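Long-range contacts in calcium uptake protein 2, mitochondrial (Homo sapiens, PDB 6LB7), which binds calcium through an EF-hand and probably regulates the entry of calcium into mitochondria through the uniporter channel: residues D58-I63 and N155-M160; S83-L88 and K123-I128; K96-F101 and E175-M180; M115-E120 and Q168-Y173. One frame throughout, in Å; residues are numbered along the deposited sequence.

Contact 1: residues D58-I63 and N155-M160; sequences DTLSGI and NTTLQM
L60 sets its forked end against the start of helix 157-163, CD1 on N155 just before it and CD2 on T157 in its first turn. CD1 of L60 lies 3.3 Å from the carbonyl O of N155 and 3.7 Å from ND2 of the same residue, and it also faces CG of M160 at 4.1 Å. The other branch, L60 CD2, sits 3.6 Å from T157 N and beside T157 OG1. That hydroxyl hydrogen-bonds the backbone N of L81; L60 CD2 only packs beside it. The side chains of L60 and T157 cross obliquely, as do those of I63 and T157. I63 reaches the helix with CD1, 3.5 Å from T157 O and 4.0 Å from CB of M160; an extended chain, with CG1 anti to the backbone N (chi1 -151°) and chi2 -175°, carries it that far. The arrangement joins the C-terminal end of helix 53-60 to a capped helix N-terminus: T156 is the N-cap of helix 157-163, and its OG1 accepts from Q159 N at 3.3 Å and also from Q159 NE2, while bonding to E86. Shortening L60 to an alanine would probably open a gap between N155, T157 and M160 and leave the start of helix 157-163 less firmly packed on this side. Along with I63, T157 also touches F72 of helix 72-76.

Contact 2: residues S83-L88 and K123-I128; sequences SYTEYL and KLQKII
T85 presses chiefly against I128 and Q125 of helix 118-129. Its methyl and hydroxyl split the work. CG2 of T85, anti to the backbone N, lies 3.5 Å from CB of L124, while T85 OG1 comes to 3.2 Å from CG1 of I128. The T85 and I128 side chains overlap head to tail, each running toward the other's backbone. I128 spreads its branches over the neighbouring turn: CG2 stands at the edge of the Y84 ring, 4.0 Å from CD2 of Y84, and CD1 of I128 is 3.7 Å from CD1 of L88. An alanine in place of I128 is likely to take from L88 CD1 and the Y84 edge the packing that I128 gives them, and open a gap beside T85 OG1. Q125 comes across T85 at about a right angle, its chain bent at chi2 (66°) so that the amide swings toward the first turn of helix 84-94. There OE1 accepts from two waters: one, 3.0 Å away from Q125 OE1, also bonds S83 OG, and the other takes the N-H of T85. Q125 NE2 turns instead to S129 OG. S83 and E86 form a capping box, S83 OG accepting from E86 N and E86 OE1 from S83 N. Another protein chain packs on L88, L124 and I128, so the apolar side of this contact forms part of a subunit interface. The capped start of helix 84-94 thus packs steeply, at 107° and 9.4 Å between axes, across helix 118-129, the helix that leaves the calcium-binding EF-hand loop.

Contact 3: residues K96-F101 and E175-M180; sequences KPHSGF and EFRRFM
Helix 99-108 leads into the calcium-binding loop of the EF-hand, and near its start F101 and H98 come against R177 and M180 of helix 173-196. The F101 ring sits between two carbons. On one face lies CB of M180, a CH-pi contact 3.7 Å from the ring centroid and only 8° off the ring normal; over the opposite face is CA of H98. M180 gives the ring its root rather than its tip: the chain bends at chi2 (-47°) and carries CE away, onto a face of the F176 ring. F176 in turn approaches the backbone of the other helix, its CE2 3.3 Å from the carbonyl O of F101. H98 lies on the exposed side of the contact. CD of R177 stands at the edge of the imidazole, 3.6 Å from CE1 of H98, and one face of the same imidazole rests over CD2 of F101. E181 binds both polar ends, accepting from H98 NE2 and forming a salt bridge with R177 NH1, so one carboxylate ties the histidine and the arginine together. Deeper in, helix 84-94 supplies F89 against F176 and M180, and I93 against M180. F176 also meets F105 of helix 99-108 edge to face, and F101 packs on Y173, where helix 173-196 starts straight after strand 171-172.

Contact 4: residues M115-E120 and Q168-Y173; sequences MIEKRE and QRKLHY. With CA (calcium ion), chain F.
One face of the H172 imidazole receives CG of M115, a CH-pi contact 3.8 Å from the ring centroid, offset toward the rim; M115 SD follows obliquely past CE1. M115 CG stands anti to its carbonyl carbon (chi1 -53°), which lays it over the ring, and the two side chains run alongside each other in the same direction. R169 offers the edge of its guanidinium, in plane, to CD1 of L171. The carboxylate of E117 has the aliphatic part of K170 alongside, with K170 CD 3.3 Å from E117 OE2, but NZ of K170 remains too distant for a salt bridge. E117 OE1 instead makes one with R119 NH2, and E117 OE2 accepts from N113. I116 N donates to L171 O at 2.8 Å and L171 N to I116 O at 2.9 Å, the latter bond nearly straight at 175° and in the carbonyl plane. This hydrogen-bonded antiparallel pair sends I116 and L171 to the buried side, where both touch F176. A water bridges K118 N and R169 O. The calcium ion is held by M115 O at 2.3 Å and by both oxygens of E120, each at 2.4 Å. E120 OE1 also accepts the N-H of E117 on its anti side, which, with the two metal bonds, restrains how the carboxylate is turned. D109, D111, N113 and a water complete seven ligands. This is the EF-hand loop, with a carbonyl at its seventh position and a bidentate glutamate at its twelfth; I116, at position eight, pairs with L171 in a short two-stranded antiparallel sheet, as in paired EF-hands.

In the fold
Contacts 1 and 3 are mostly buried, contact 4 lies at the calcium site and is partly open to solvent, and contact 2 is partly buried and packs against another subunit. Contacts 2 and 4 share helix 118-129; contact 4 takes its start and contact 2 its next turns. The chemistry shifts accordingly: methyls on a helix start in contact 1, a threonine with water bridges in contact 2, aromatic faces in contact 3, and backbone pairing with metal ligation in contact 4. Neighbours touch: L158 and Q159 pack on E86, joining contacts 1 and 2; L158 packs on F179 between contacts 1 and 3; and E175 lies on R169, so that contact 4 backs onto contact 3.

Contact 1: residues D58-I63 and N155-M160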
# COMPACT_ATOMS: atom_id res chain seq x y z
N ASP B 58 -24.10 34.93 4.33
CA ASP B 58 -23.48 35.74 5.37
C ASP B 58 -22.28 35.01 5.96
O ASP B 58 -21.19 35.58 6.11
CB ASP B 58 -24.47 36.09 6.48
CG ASP B 58 -25.60 36.96 5.99
OD1 ASP B 58 -25.52 37.50 4.86
OD2 ASP B 58 -26.57 37.12 6.77
N THR B 59 -22.45 33.72 6.26
CA THR B 59 -21.36 32.98 6.88
C THR B 59 -20.26 32.65 5.88
O THR B 59 -19.13 32.36 6.28
CB THR B 59 -21.91 31.70 7.52
OG1 THR B 59 -22.83 32.02 8.53
CG2 THR B 59 -20.81 30.89 8.12
N LEU B 60 -20.52 32.76 4.58
CA LEU B 60 -19.46 32.42 3.64
C LEU B 60 -18.71 33.65 3.16
O LEU B 60 -17.51 33.57 2.90
CB LEU B 60 -20.01 31.63 2.44
CG LEU B 60 -20.36 30.19 2.80
CD1 LEU B 60 -20.78 29.38 1.58
CD2 LEU B 60 -19.19 29.51 3.53
N SER B 61 -19.38 34.79 3.03
CA SER B 61 -18.72 36.01 2.58
C SER B 61 -17.80 36.54 3.67
O SER B 61 -18.25 36.92 4.75
CB SER B 61 -19.75 37.08 2.21
OG SER B 61 -20.27 36.89 0.91
N GLY B 62 -16.50 36.58 3.40
CA GLY B 62 -15.61 36.92 4.49
C GLY B 62 -14.38 36.06 4.54
O GLY B 62 -13.42 36.38 5.25
N ILE B 63 -14.37 34.98 3.74
CA ILE B 63 -13.19 34.16 3.53
C ILE B 63 -12.02 34.98 2.99
O ILE B 63 -10.92 34.45 2.84
CB ILE B 63 -13.54 32.99 2.58
CG1 ILE B 63 -12.66 31.78 2.87
CG2 ILE B 63 -13.42 33.41 1.11
CD1 ILE B 63 -12.86 30.62 1.90
N ASN B 155 -23.36 25.63 -0.82
CA ASN B 155 -22.07 26.29 -0.98
C ASN B 155 -21.32 26.26 0.36
O ASN B 155 -21.94 26.34 1.42
CB ASN B 155 -22.28 27.72 -1.46
CG ASN B 155 -21.09 28.28 -2.15
OD1 ASN B 155 -20.34 27.60 -2.76
ND2 ASN B 155 -20.91 29.55 -2.09
N THR B 156 -19.99 26.10 0.31
CA THR B 156 -19.21 25.82 1.51
C THR B 156 -17.89 26.59 1.48
O THR B 156 -17.45 27.08 0.45
CB THR B 156 -18.88 24.33 1.67
OG1 THR B 156 -17.99 23.93 0.61
CG2 THR B 156 -20.15 23.47 1.66
N THR B 157 -17.24 26.65 2.65
CA THR B 157 -15.94 27.30 2.79
C THR B 157 -14.92 26.76 1.79
O THR B 157 -14.25 27.54 1.10
CB THR B 157 -15.41 27.13 4.21
OG1 THR B 157 -16.35 27.68 5.14
CG2 THR B 157 -14.07 27.84 4.37
N LEU B 158 -14.77 25.43 1.70
CA LEU B 158 -13.79 24.87 0.77
C LEU B 158 -14.15 25.18 -0.68
O LEU B 158 -13.28 25.50 -1.50
CB LEU B 158 -13.66 23.35 0.97
CG LEU B 158 -12.92 22.84 2.21
CD1 LEU B 158 -12.61 21.36 2.06
CD2 LEU B 158 -11.63 23.64 2.50
N GLN B 159 -15.42 25.06 -1.04
CA GLN B 159 -15.78 25.35 -2.43
C GLN B 159 -15.51 26.82 -2.77
O GLN B 159 -15.06 27.14 -3.87
CB GLN B 159 -17.23 24.98 -2.69
CG GLN B 159 -17.49 23.49 -2.59
CD GLN B 159 -18.90 23.14 -2.97
OE1 GLN B 159 -19.15 22.70 -4.09
NE2 GLN B 159 -19.83 23.32 -2.04
N MET B 160 -15.74 27.72 -1.81
CA MET B 160 -15.37 29.13 -1.98
C MET B 160 -13.86 29.29 -2.17
O MET B 160 -13.41 29.97 -3.10
CB MET B 160 -15.80 29.94 -0.77
CG MET B 160 -17.28 29.99 -0.53
SD MET B 160 -18.01 31.16 -1.67
CE MET B 160 -16.71 32.39 -1.76

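Contact 2: residues S83-L88 and K123-I128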
# COMPACT_ATOMS: atom_id res chain seq x y z
N SER B 83 -19.14 20.53 4.94
CA SER B 83 -20.13 19.46 4.81
C SER B 83 -19.52 18.14 5.25
O SER B 83 -18.30 18.01 5.42
CB SER B 83 -20.61 19.35 3.37
OG SER B 83 -19.57 18.82 2.56
N TYR B 84 -20.39 17.13 5.41
CA TYR B 84 -19.92 15.80 5.79
C TYR B 84 -18.92 15.25 4.79
O TYR B 84 -17.89 14.68 5.17
CB TYR B 84 -21.12 14.84 5.93
CG TYR B 84 -20.69 13.44 6.28
CD1 TYR B 84 -20.00 13.19 7.45
CD2 TYR B 84 -20.96 12.36 5.43
CE1 TYR B 84 -19.59 11.92 7.79
CE2 TYR B 84 -20.55 11.07 5.77
CZ TYR B 84 -19.87 10.86 6.96
OH TYR B 84 -19.43 9.60 7.34
N THR B 85 -19.21 15.40 3.50
CA THR B 85 -18.29 15.02 2.43
C THR B 85 -16.93 15.66 2.61
O THR B 85 -15.88 15.00 2.53
CB THR B 85 -18.89 15.44 1.07
OG1 THR B 85 -20.08 14.68 0.80
CG2 THR B 85 -17.88 15.25 -0.04
N GLU B 86 -16.92 16.97 2.87
CA GLU B 86 -15.67 17.70 2.99
C GLU B 86 -14.92 17.31 4.27
O GLU B 86 -13.69 17.22 4.26
CB GLU B 86 -15.98 19.19 2.94
CG GLU B 86 -16.63 19.58 1.62
CD GLU B 86 -17.07 21.04 1.59
OE1 GLU B 86 -17.31 21.61 2.68
OE2 GLU B 86 -17.19 21.60 0.48
N TYR B 87 -15.65 17.05 5.35
CA TYR B 87 -15.05 16.53 6.59
C TYR B 87 -14.28 15.23 6.34
O TYR B 87 -13.12 15.10 6.74
CB TYR B 87 -16.17 16.36 7.64
CG TYR B 87 -15.87 15.47 8.83
CD1 TYR B 87 -16.42 14.20 8.93
CD2 TYR B 87 -15.04 15.92 9.87
CE1 TYR B 87 -16.15 13.38 10.04
CE2 TYR B 87 -14.76 15.10 10.97
CZ TYR B 87 -15.31 13.85 11.05
OH TYR B 87 -15.05 13.06 12.14
N LEU B 88 -14.89 14.28 5.63
CA LEU B 88 -14.18 13.03 5.32
C LEU B 88 -12.96 13.27 4.44
O LEU B 88 -11.92 12.64 4.62
CB LEU B 88 -15.12 12.04 4.64
CG LEU B 88 -16.36 11.54 5.40
CD1 LEU B 88 -17.01 10.44 4.57
CD2 LEU B 88 -15.96 11.04 6.80
N LYS B 123 -17.69 15.31 -7.35
CA LYS B 123 -17.74 13.86 -7.37
C LYS B 123 -17.71 13.26 -5.97
O LYS B 123 -18.32 12.22 -5.73
CB LYS B 123 -16.57 13.32 -8.20
CG LYS B 123 -16.56 11.80 -8.36
CD LYS B 123 -15.30 11.33 -9.08
CE LYS B 123 -14.05 11.53 -8.22
NZ LYS B 123 -12.77 11.53 -9.01
N LEU B 124 -16.99 13.90 -5.03
CA LEU B 124 -16.95 13.36 -3.67
C LEU B 124 -18.35 13.36 -3.05
O LEU B 124 -18.76 12.37 -2.42
CB LEU B 124 -15.98 14.17 -2.80
CG LEU B 124 -14.53 14.26 -3.32
CD1 LEU B 124 -13.65 15.13 -2.43
CD2 LEU B 124 -13.90 12.88 -3.50
N GLN B 125 -19.10 14.44 -3.25
CA GLN B 125 -20.47 14.51 -2.74
C GLN B 125 -21.35 13.45 -3.40
O GLN B 125 -22.16 12.80 -2.72
CB GLN B 125 -21.04 15.92 -2.97
CG GLN B 125 -22.51 16.09 -2.57
CD GLN B 125 -22.74 15.96 -1.08
OE1 GLN B 125 -22.45 16.88 -0.31
NE2 GLN B 125 -23.29 14.81 -0.65
N LYS B 126 -21.19 13.26 -4.71
CA LYS B 126 -21.97 12.23 -5.38
C LYS B 126 -21.63 10.84 -4.86
O LYS B 126 -22.53 10.00 -4.71
CB LYS B 126 -21.76 12.31 -6.90
CG LYS B 126 -22.35 13.55 -7.52
CD LYS B 126 -21.95 13.76 -8.97
CE LYS B 126 -22.56 14.94 -9.57
NZ LYS B 126 -22.97 14.74 -10.96
N ILE B 127 -20.37 10.57 -4.52
CA ILE B 127 -20.05 9.30 -3.87
C ILE B 127 -20.83 9.16 -2.56
O ILE B 127 -21.43 8.12 -2.27
CB ILE B 127 -18.53 9.18 -3.64
CG1 ILE B 127 -17.80 9.13 -4.98
CG2 ILE B 127 -18.20 7.95 -2.80
CD1 ILE B 127 -16.32 9.43 -4.88
N ILE B 128 -20.86 10.23 -1.76
CA ILE B 128 -21.54 10.17 -0.47
C ILE B 128 -23.05 10.02 -0.66
O ILE B 128 -23.71 9.27 0.07
CB ILE B 128 -21.21 11.42 0.37
CG1 ILE B 128 -19.71 11.50 0.69
CG2 ILE B 128 -22.04 11.41 1.65
CD1 ILE B 128 -19.22 10.41 1.58
O HOH W 1 -20.53 19.19 0.04
O HOH W 2 -22.06 15.92 2.57

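Contact 3: residues K96-F101 and E175-M180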
# COMPACT_ATOMS: atom_id res chain seq x y z
N LYS B 96 -2.09 11.49 5.23
CA LYS B 96 -1.23 11.18 4.09
C LYS B 96 0.20 11.66 4.31
O LYS B 96 0.41 12.78 4.77
CB LYS B 96 -1.77 11.84 2.82
CG LYS B 96 -3.19 11.47 2.45
CD LYS B 96 -3.27 10.07 1.94
CE LYS B 96 -4.61 9.80 1.26
NZ LYS B 96 -4.70 8.35 0.92
N PRO B 97 1.18 10.87 3.92
CA PRO B 97 2.52 11.43 3.67
C PRO B 97 2.44 12.46 2.56
O PRO B 97 1.48 12.53 1.80
CB PRO B 97 3.34 10.20 3.25
CG PRO B 97 2.32 9.28 2.61
CD PRO B 97 1.05 9.48 3.42
N HIS B 98 3.50 13.27 2.45
CA HIS B 98 3.49 14.31 1.43
C HIS B 98 3.33 13.73 0.03
O HIS B 98 2.66 14.32 -0.82
CB HIS B 98 4.76 15.16 1.52
CG HIS B 98 4.64 16.48 0.83
ND1 HIS B 98 4.76 16.62 -0.54
CD2 HIS B 98 4.36 17.72 1.32
CE1 HIS B 98 4.58 17.89 -0.86
NE2 HIS B 98 4.34 18.57 0.24
N SER B 99 3.94 12.57 -0.22
CA SER B 99 3.81 11.90 -1.52
C SER B 99 2.37 11.55 -1.87
O SER B 99 2.07 11.33 -3.05
CB SER B 99 4.65 10.64 -1.54
OG SER B 99 4.27 9.76 -0.50
N GLY B 100 1.48 11.47 -0.90
CA GLY B 100 0.09 11.20 -1.23
C GLY B 100 -0.70 12.39 -1.74
O GLY B 100 -1.81 12.18 -2.25
N PHE B 101 -0.17 13.61 -1.63
CA PHE B 101 -0.94 14.78 -2.04
C PHE B 101 -1.17 14.79 -3.55
O PHE B 101 -2.27 15.09 -4.00
CB PHE B 101 -0.25 16.08 -1.62
CG PHE B 101 -0.19 16.28 -0.12
CD1 PHE B 101 -0.91 15.45 0.74
CD2 PHE B 101 0.58 17.29 0.42
CE1 PHE B 101 -0.85 15.63 2.12
CE2 PHE B 101 0.64 17.48 1.81
CZ PHE B 101 -0.06 16.64 2.65
N GLU B 175 -1.56 25.22 -5.55
CA GLU B 175 -2.34 25.69 -4.41
C GLU B 175 -3.08 24.54 -3.72
O GLU B 175 -3.27 24.57 -2.51
CB GLU B 175 -3.37 26.74 -4.83
CG GLU B 175 -2.91 28.06 -5.27
CD GLU B 175 -1.82 28.03 -6.30
OE1 GLU B 175 -0.81 28.50 -6.04
OE2 GLU B 175 -1.97 27.54 -7.34
N PHE B 176 -3.36 23.41 -4.38
CA PHE B 176 -3.89 22.24 -3.67
C PHE B 176 -2.86 21.70 -2.68
O PHE B 176 -3.17 21.47 -1.51
CB PHE B 176 -4.28 21.17 -4.69
CG PHE B 176 -4.77 19.85 -4.09
CD1 PHE B 176 -6.13 19.59 -3.96
CD2 PHE B 176 -3.87 18.85 -3.73
CE1 PHE B 176 -6.59 18.37 -3.46
CE2 PHE B 176 -4.32 17.62 -3.22
CZ PHE B 176 -5.69 17.38 -3.09
N ARG B 177 -1.61 21.51 -3.15
CA ARG B 177 -0.55 20.99 -2.30
C ARG B 177 -0.30 21.88 -1.10
O ARG B 177 -0.10 21.39 0.02
CB ARG B 177 0.74 20.84 -3.12
CG ARG B 177 1.96 20.47 -2.27
CD ARG B 177 3.28 20.41 -3.08
NE ARG B 177 3.45 21.58 -3.93
CZ ARG B 177 3.89 22.76 -3.51
NH1 ARG B 177 4.23 22.95 -2.23
NH2 ARG B 177 4.01 23.77 -4.36
N ARG B 178 -0.26 23.19 -1.30
CA ARG B 178 0.03 24.13 -0.22
C ARG B 178 -1.08 24.11 0.84
O ARG B 178 -0.80 24.22 2.04
CB ARG B 178 0.22 25.52 -0.81
CG ARG B 178 0.59 26.56 0.15
CD ARG B 178 0.99 27.85 -0.52
NE ARG B 178 2.23 27.79 -1.05
CZ ARG B 178 3.26 27.85 -0.40
NH1 ARG B 178 3.19 27.97 0.81
NH2 ARG B 178 4.35 27.78 -0.95
N PHE B 179 -2.33 24.01 0.40
CA PHE B 179 -3.44 23.91 1.33
C PHE B 179 -3.34 22.66 2.20
O PHE B 179 -3.56 22.72 3.41
CB PHE B 179 -4.76 23.93 0.57
CG PHE B 179 -5.97 24.00 1.47
CD1 PHE B 179 -6.59 22.84 1.92
CD2 PHE B 179 -6.46 25.22 1.88
CE1 PHE B 179 -7.68 22.90 2.76
CE2 PHE B 179 -7.56 25.29 2.71
CZ PHE B 179 -8.17 24.12 3.15
N MET B 180 -3.00 21.51 1.59
CA MET B 180 -2.88 20.26 2.35
C MET B 180 -1.68 20.28 3.30
O MET B 180 -1.78 19.82 4.43
CB MET B 180 -2.78 19.07 1.40
CG MET B 180 -3.94 18.97 0.42
SD MET B 180 -5.56 19.17 1.22
CE MET B 180 -6.52 19.89 -0.11

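Contact 4: residues M115-E120 and Q168-Y173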
# COMPACT_ATOMS: atom_id res chain seq x y z
N MET B 115 -5.99 20.60 -13.45
CA MET B 115 -6.71 21.56 -12.64
C MET B 115 -7.95 20.87 -12.12
O MET B 115 -8.60 20.11 -12.85
CB MET B 115 -7.10 22.81 -13.44
CG MET B 115 -5.96 23.47 -14.15
SD MET B 115 -6.43 24.41 -15.60
CE MET B 115 -7.88 25.10 -15.09
N ILE B 116 -8.30 21.11 -10.88
CA ILE B 116 -9.53 20.57 -10.35
C ILE B 116 -10.60 21.63 -10.47
O ILE B 116 -10.42 22.78 -10.06
CB ILE B 116 -9.36 20.11 -8.90
CG1 ILE B 116 -8.43 18.90 -8.84
CG2 ILE B 116 -10.73 19.80 -8.32
CD1 ILE B 116 -8.06 18.53 -7.43
N GLU B 117 -11.72 21.25 -11.05
CA GLU B 117 -12.82 22.18 -11.19
C GLU B 117 -13.93 21.78 -10.24
O GLU B 117 -14.01 20.63 -9.78
CB GLU B 117 -13.29 22.20 -12.65
CG GLU B 117 -12.09 22.34 -13.56
CD GLU B 117 -12.41 22.87 -14.95
OE1 GLU B 117 -13.53 23.35 -15.17
OE2 GLU B 117 -11.51 22.79 -15.81
N LYS B 118 -14.78 22.76 -9.91
CA LYS B 118 -15.86 22.51 -8.96
C LYS B 118 -16.61 21.23 -9.30
O LYS B 118 -16.93 20.44 -8.41
CB LYS B 118 -16.82 23.71 -8.92
CG LYS B 118 -17.86 23.61 -7.80
CD LYS B 118 -18.63 24.92 -7.64
CE LYS B 118 -19.70 24.80 -6.55
NZ LYS B 118 -20.37 26.09 -6.26
N ARG B 119 -16.83 20.99 -10.60
CA ARG B 119 -17.57 19.80 -11.04
C ARG B 119 -16.84 18.52 -10.67
O ARG B 119 -17.46 17.51 -10.32
CB ARG B 119 -17.80 19.86 -12.55
CG ARG B 119 -17.94 18.50 -13.22
CD ARG B 119 -17.99 18.60 -14.76
NE ARG B 119 -16.84 19.33 -15.30
CZ ARG B 119 -16.86 20.61 -15.65
NH1 ARG B 119 -17.98 21.31 -15.52
NH2 ARG B 119 -15.77 21.20 -16.11
N GLU B 120 -15.50 18.54 -10.74
CA GLU B 120 -14.73 17.37 -10.34
C GLU B 120 -14.72 17.19 -8.82
O GLU B 120 -14.76 16.06 -8.33
CB GLU B 120 -13.30 17.51 -10.86
CG GLU B 120 -13.24 17.41 -12.39
CD GLU B 120 -11.86 17.73 -12.92
OE1 GLU B 120 -11.25 18.70 -12.41
OE2 GLU B 120 -11.39 17.01 -13.82
N GLN B 168 -16.20 29.83 -10.59
CA GLN B 168 -15.38 30.54 -11.56
C GLN B 168 -13.97 29.97 -11.62
O GLN B 168 -13.45 29.67 -12.70
CB GLN B 168 -15.34 32.04 -11.22
CG GLN B 168 -15.11 32.36 -9.73
CD GLN B 168 -16.41 32.62 -8.98
OE1 GLN B 168 -17.44 32.04 -9.29
NE2 GLN B 168 -16.34 33.48 -7.96
N ARG B 169 -13.35 29.78 -10.46
CA ARG B 169 -11.92 29.53 -10.36
C ARG B 169 -11.62 28.04 -10.47
O ARG B 169 -12.47 27.19 -10.19
CB ARG B 169 -11.39 30.10 -9.03
CG ARG B 169 -9.87 30.20 -8.90
CD ARG B 169 -9.49 30.65 -7.49
NE ARG B 169 -8.12 30.27 -7.11
CZ ARG B 169 -7.77 29.06 -6.67
NH1 ARG B 169 -8.68 28.10 -6.59
NH2 ARG B 169 -6.51 28.81 -6.33
N LYS B 170 -10.41 27.73 -10.92
CA LYS B 170 -9.95 26.35 -11.02
C LYS B 170 -8.72 26.19 -10.13
O LYS B 170 -7.91 27.11 -10.01
CB LYS B 170 -9.66 26.00 -12.48
CG LYS B 170 -10.69 26.61 -13.45
CD LYS B 170 -10.85 25.83 -14.74
CE LYS B 170 -11.26 26.72 -15.91
NZ LYS B 170 -10.16 26.96 -16.89
N LEU B 171 -8.58 25.01 -9.51
CA LEU B 171 -7.56 24.77 -8.49
C LEU B 171 -6.39 24.01 -9.11
O LEU B 171 -6.53 22.85 -9.53
CB LEU B 171 -8.16 24.00 -7.31
CG LEU B 171 -7.26 23.62 -6.13
CD1 LEU B 171 -6.69 24.86 -5.49
CD2 LEU B 171 -8.03 22.80 -5.09
N HIS B 172 -5.23 24.65 -9.18
CA HIS B 172 -4.03 24.03 -9.71
C HIS B 172 -3.33 23.24 -8.61
O HIS B 172 -3.64 23.38 -7.42
CB HIS B 172 -3.10 25.09 -10.31
CG HIS B 172 -3.72 25.82 -11.46
ND1 HIS B 172 -3.37 25.59 -12.77
CD2 HIS B 172 -4.70 26.76 -11.49
CE1 HIS B 172 -4.09 26.37 -13.56
NE2 HIS B 172 -4.91 27.08 -12.81
N TYR B 173 -2.37 22.40 -9.00
CA TYR B 173 -1.77 21.52 -8.01
C TYR B 173 -1.04 22.30 -6.92
O TYR B 173 -1.07 21.92 -5.74
CB TYR B 173 -0.82 20.51 -8.65
CG TYR B 173 -0.20 19.65 -7.59
CD1 TYR B 173 -1.01 18.90 -6.72
CD2 TYR B 173 1.18 19.59 -7.41
CE1 TYR B 173 -0.46 18.11 -5.72
CE2 TYR B 173 1.74 18.82 -6.43
CZ TYR B 173 0.91 18.07 -5.58
OH TYR B 173 1.47 17.30 -4.59
CA CA F . -9.77 18.74 -14.26
O HOH W 3 -14.27 25.57 -10.98
O HOH W 4 -11.58 20.26 -15.39